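PDB 1Z7M: ATP phosphoribosyltransferase regulatory subunit from Lactococcus lactis, which is required for the first step of histidine biosynthesis and may allow feedback regulation of ATP phosphoribosyltransferase activity by histidine. Local coordinates for residues R45-Y55 and E158-Q169. Sequence-based numbering, arbitrary orientation.
Sequences RLRKLFSLKNY and EILSLALQVIEQ
Leu49 and Leu162 meet between two nearly antiparallel helices that lie on the mixed beta sheet of a class II aminoacyl-tRNA synthetase-like fold. The axes of 45-52 and 158-169 approach to 10.2 Å. The two leucine side chains lie alongside each other, pointing opposite ways, with Leu49 CG 3.8 Å from Leu162 CD2. With CG anti to the backbone N (chi1 176°), the Leu49 side chain is sent toward helix 152-169, and its CD2 branch reaches Val166 CG2. Val166 is set roughly perpendicular to both Leu49 and Phe50. Val166 CG2 sits at the ring edge, 3.7 Å from Phe50 CE2. The other methyl, CG1, packs against Leu46 CD2. Phe323 and Ile145 of the sheet touch Val166 and Leu162 respectively.

A Schellman motif with Asn54 at C-prime ends helix 33-52, and Tyr55 follows. The Tyr55 ring meets Leu162 CD1 obliquely through CE1. Its OH donates to Glu158 OE2, although the position of that oxygen is less certain. The same carboxylate forms a salt bridge with Arg119.

At the other end, Arg45 grips the backbone carbonyl of Gln169 side-on, with NE and NH2 both directed at O. This oxygen lies in the guanidinium plane. The Gln169 side chain passes the Arg45 chain at a slant, its amide plane turned 63° from the guanidinium plane. A methionine in place of Arg45 would probably leave the Gln169 carbonyl without these two donors. The NH2 bond is the shorter and straighter one: 2.9 Å from Arg45 NH2 to Gln169 O, with an N-H...O angle of 162°.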
loop_
_atom_site.group_PDB
_atom_site.type_symbol
_atom_site.label_atom_id
_atom_site.label_comp_id
_atom_site.label_asym_id
_atom_site.label_seq_id
_atom_site.Cartn_x
_atom_site.Cartn_y
_atom_site.Cartn_z
ATOM N N ARG B 45 25.103 11.794 -27.302
ATOM C CA ARG B 45 26.252 12.674 -27.182
ATOM C C ARG B 45 26.885 12.569 -25.813
ATOM O O ARG B 45 28.062 12.239 -25.698
ATOM C CB ARG B 45 25.835 14.109 -27.482
ATOM C CG ARG B 45 25.262 14.249 -28.868
ATOM C CD ARG B 45 25.577 15.599 -29.436
ATOM N NE ARG B 45 24.634 16.604 -28.989
ATOM C CZ ARG B 45 23.413 16.735 -29.486
ATOM N NH1 ARG B 45 22.994 15.920 -30.444
ATOM N NH2 ARG B 45 22.610 17.681 -29.027
ATOM N N LEU B 46 26.099 12.842 -24.777
ATOM C CA LEU B 46 26.598 12.756 -23.412
ATOM C C LEU B 46 27.191 11.386 -23.098
ATOM O O LEU B 46 28.130 11.292 -22.317
ATOM C CB LEU B 46 25.496 13.081 -22.402
ATOM C CG LEU B 46 24.878 14.468 -22.536
ATOM C CD1 LEU B 46 24.154 14.803 -21.258
ATOM C CD2 LEU B 46 25.953 15.494 -22.806
ATOM N N ARG B 47 26.657 10.320 -23.686
ATOM C CA ARG B 47 27.223 8.996 -23.424
ATOM C C ARG B 47 28.646 8.906 -23.986
ATOM O O ARG B 47 29.540 8.371 -23.323
ATOM C CB ARG B 47 26.351 7.879 -24.017
ATOM C CG ARG B 47 25.198 7.443 -23.117
ATOM C CD ARG B 47 25.083 5.930 -23.038
ATOM N NE ARG B 47 24.045 5.536 -22.099
ATOM C CZ ARG B 47 22.760 5.801 -22.268
ATOM N NH1 ARG B 47 22.368 6.457 -23.351
ATOM N NH2 ARG B 47 21.873 5.431 -21.349
ATOM N N LYS B 48 28.864 9.425 -25.195
ATOM C CA LYS B 48 30.211 9.385 -25.768
ATOM C C LYS B 48 31.084 10.093 -24.734
ATOM O O LYS B 48 31.996 9.506 -24.150
ATOM C CB LYS B 48 30.287 10.141 -27.113
ATOM C CG LYS B 48 29.268 9.706 -28.183
ATOM C CD LYS B 48 29.823 8.760 -29.273
ATOM C CE LYS B 48 28.720 8.356 -30.296
ATOM N NZ LYS B 48 29.157 7.315 -31.291
ATOM N N LEU B 49 30.750 11.354 -24.488
ATOM C CA LEU B 49 31.470 12.204 -23.555
ATOM C C LEU B 49 31.834 11.567 -22.223
ATOM O O LEU B 49 32.980 11.616 -21.806
ATOM C CB LEU B 49 30.659 13.467 -23.318
ATOM C CG LEU B 49 31.214 14.437 -22.291
ATOM C CD1 LEU B 49 32.615 14.874 -22.685
ATOM C CD2 LEU B 49 30.275 15.627 -22.189
ATOM N N PHE B 50 30.862 10.980 -21.549
ATOM C CA PHE B 50 31.110 10.353 -20.259
ATOM C C PHE B 50 31.977 9.118 -20.357
ATOM O O PHE B 50 32.820 8.877 -19.500
ATOM C CB PHE B 50 29.793 9.946 -19.597
ATOM C CG PHE B 50 28.909 11.101 -19.217
ATOM C CD1 PHE B 50 27.570 10.879 -18.895
ATOM C CD2 PHE B 50 29.401 12.404 -19.189
ATOM C CE1 PHE B 50 26.741 11.934 -18.557
ATOM C CE2 PHE B 50 28.575 13.463 -18.849
ATOM C CZ PHE B 50 27.244 13.229 -18.534
ATOM N N SER B 51 31.733 8.320 -21.390
ATOM C CA SER B 51 32.471 7.077 -21.615
ATOM C C SER B 51 33.916 7.351 -21.996
ATOM O O SER B 51 34.804 6.560 -21.694
ATOM C CB SER B 51 31.798 6.259 -22.720
ATOM O OG SER B 51 31.699 7.023 -23.909
ATOM N N LEU B 52 34.123 8.479 -22.666
ATOM C CA LEU B 52 35.438 8.937 -23.103
ATOM C C LEU B 52 36.284 9.404 -21.912
ATOM O O LEU B 52 37.510 9.397 -21.954
ATOM C CB LEU B 52 35.257 10.098 -24.072
ATOM C CG LEU B 52 36.499 10.647 -24.749
ATOM C CD1 LEU B 52 37.080 9.570 -25.649
ATOM C CD2 LEU B 52 36.128 11.877 -25.555
ATOM N N LYS B 53 35.606 9.833 -20.860
ATOM C CA LYS B 53 36.249 10.310 -19.652
ATOM C C LYS B 53 36.258 9.181 -18.637
ATOM O O LYS B 53 36.512 9.387 -17.455
ATOM C CB LYS B 53 35.478 11.499 -19.107
ATOM C CG LYS B 53 35.347 12.633 -20.089
ATOM C CD LYS B 53 36.701 13.252 -20.350
ATOM C CE LYS B 53 36.591 14.514 -21.192
ATOM N NZ LYS B 53 37.925 15.176 -21.354
ATOM N N ASN B 54 35.947 7.985 -19.112
ATOM C CA ASN B 54 35.942 6.793 -18.279
ATOM C C ASN B 54 34.893 6.708 -17.144
ATOM O O ASN B 54 35.200 6.302 -16.021
ATOM C CB ASN B 54 37.361 6.578 -17.733
ATOM C CG ASN B 54 37.706 5.111 -17.577
ATOM O OD1 ASN B 54 37.491 4.311 -18.489
ATOM N ND2 ASN B 54 38.249 4.747 -16.420
ATOM N N TYR B 55 33.648 7.067 -17.451
ATOM C CA TYR B 55 32.561 6.986 -16.471
ATOM C C TYR B 55 31.650 5.791 -16.732
ATOM O O TYR B 55 31.052 5.674 -17.802
ATOM C CB TYR B 55 31.717 8.254 -16.495
ATOM C CG TYR B 55 32.317 9.390 -15.720
ATOM C CD1 TYR B 55 33.400 10.105 -16.226
ATOM C CD2 TYR B 55 31.827 9.734 -14.455
ATOM C CE1 TYR B 55 33.985 11.140 -15.495
ATOM C CE2 TYR B 55 32.409 10.766 -13.714
ATOM C CZ TYR B 55 33.491 11.465 -14.248
ATOM O OH TYR B 55 34.083 12.490 -13.547
ATOM N N GLU B 158 37.837 18.324 -12.557
ATOM C CA GLU B 158 37.327 17.348 -13.500
ATOM C C GLU B 158 35.829 17.510 -13.666
ATOM O O GLU B 158 35.327 17.539 -14.786
ATOM C CB GLU B 158 37.627 15.935 -13.018
ATOM C CG GLU B 158 37.296 14.875 -14.033
ATOM C CD GLU B 158 37.558 13.474 -13.513
ATOM O OE1 GLU B 158 38.624 13.264 -12.883
ATOM O OE2 GLU B 158 36.701 12.584 -13.744
ATOM N N ILE B 159 35.114 17.625 -12.548
ATOM C CA ILE B 159 33.666 17.775 -12.589
ATOM C C ILE B 159 33.240 19.111 -13.217
ATOM O O ILE B 159 32.403 19.126 -14.112
ATOM C CB ILE B 159 33.069 17.608 -11.166
ATOM C CG1 ILE B 159 33.331 16.183 -10.653
ATOM C CG2 ILE B 159 31.574 17.858 -11.172
ATOM C CD1 ILE B 159 32.517 15.104 -11.346
ATOM N N LEU B 160 33.823 20.221 -12.773
ATOM C CA LEU B 160 33.495 21.546 -13.323
ATOM C C LEU B 160 33.736 21.621 -14.818
ATOM O O LEU B 160 32.975 22.224 -15.568
ATOM C CB LEU B 160 34.348 22.620 -12.656
ATOM C CG LEU B 160 33.791 23.250 -11.390
ATOM C CD1 LEU B 160 34.870 24.055 -10.712
ATOM C CD2 LEU B 160 32.616 24.125 -11.749
ATOM N N SER B 161 34.835 21.014 -15.233
ATOM C CA SER B 161 35.211 20.985 -16.629
ATOM C C SER B 161 34.157 20.218 -17.435
ATOM O O SER B 161 33.589 20.740 -18.403
ATOM C CB SER B 161 36.570 20.313 -16.749
ATOM O OG SER B 161 37.338 20.952 -17.744
ATOM N N LEU B 162 33.905 18.978 -17.016
ATOM C CA LEU B 162 32.927 18.090 -17.647
ATOM C C LEU B 162 31.585 18.775 -17.768
ATOM O O LEU B 162 30.987 18.786 -18.832
ATOM C CB LEU B 162 32.751 16.830 -16.813
ATOM C CG LEU B 162 32.970 15.503 -17.526
ATOM C CD1 LEU B 162 32.750 14.360 -16.533
ATOM C CD2 LEU B 162 32.033 15.393 -18.706
ATOM N N ALA B 163 31.110 19.329 -16.659
ATOM C CA ALA B 163 29.839 20.035 -16.629
ATOM C C ALA B 163 29.771 21.072 -17.751
ATOM O O ALA B 163 28.762 21.191 -18.450
ATOM C CB ALA B 163 29.652 20.712 -15.277
ATOM N N LEU B 164 30.849 21.826 -17.920
ATOM C CA LEU B 164 30.894 22.832 -18.964
ATOM C C LEU B 164 30.781 22.187 -20.347
ATOM O O LEU B 164 30.121 22.726 -21.257
ATOM C CB LEU B 164 32.190 23.627 -18.864
ATOM C CG LEU B 164 32.258 24.609 -17.701
ATOM C CD1 LEU B 164 33.546 25.392 -17.799
ATOM C CD2 LEU B 164 31.083 25.555 -17.752
ATOM N N GLN B 165 31.423 21.032 -20.507
ATOM C CA GLN B 165 31.376 20.327 -21.778
ATOM C C GLN B 165 29.952 19.875 -22.015
ATOM O O GLN B 165 29.419 20.053 -23.095
ATOM C CB GLN B 165 32.329 19.133 -21.759
ATOM C CG GLN B 165 33.772 19.520 -21.474
ATOM C CD GLN B 165 34.714 18.336 -21.537
ATOM O OE1 GLN B 165 34.838 17.688 -22.574
ATOM N NE2 GLN B 165 35.378 18.040 -20.424
ATOM N N VAL B 166 29.331 19.319 -20.984
ATOM C CA VAL B 166 27.956 18.842 -21.085
ATOM C C VAL B 166 27.015 19.946 -21.538
ATOM O O VAL B 166 26.078 19.705 -22.301
ATOM C CB VAL B 166 27.443 18.284 -19.742
ATOM C CG1 VAL B 166 25.998 17.904 -19.857
ATOM C CG2 VAL B 166 28.241 17.065 -19.356
ATOM N N ILE B 167 27.247 21.161 -21.066
ATOM C CA ILE B 167 26.390 22.255 -21.461
ATOM C C ILE B 167 26.612 22.569 -22.922
ATOM O O ILE B 167 25.720 23.085 -23.602
ATOM C CB ILE B 167 26.680 23.467 -20.630
ATOM C CG1 ILE B 167 26.392 23.112 -19.183
ATOM C CG2 ILE B 167 25.848 24.635 -21.091
ATOM C CD1 ILE B 167 26.823 24.143 -18.194
ATOM N N GLU B 168 27.801 22.240 -23.418
ATOM C CA GLU B 168 28.111 22.511 -24.812
ATOM C C GLU B 168 27.461 21.527 -25.764
ATOM O O GLU B 168 27.463 21.758 -26.959
ATOM C CB GLU B 168 29.629 22.558 -25.035
ATOM C CG GLU B 168 30.094 23.870 -25.694
ATOM C CD GLU B 168 29.360 25.125 -25.156
ATOM O OE1 GLU B 168 29.518 25.445 -23.961
ATOM O OE2 GLU B 168 28.619 25.794 -25.922
ATOM N N GLN B 169 26.893 20.444 -25.238
ATOM C CA GLN B 169 26.223 19.439 -26.066
ATOM C C GLN B 169 24.720 19.677 -26.134
ATOM O O GLN B 169 24.047 19.193 -27.034
ATOM C CB GLN B 169 26.483 18.039 -25.524
ATOM C CG GLN B 169 27.929 17.611 -25.590
ATOM C CD GLN B 169 28.487 17.677 -26.998
ATOM O OE1 GLN B 169 27.924 17.112 -27.943
ATOM N NE2 GLN B 169 29.607 18.363 -27.143
#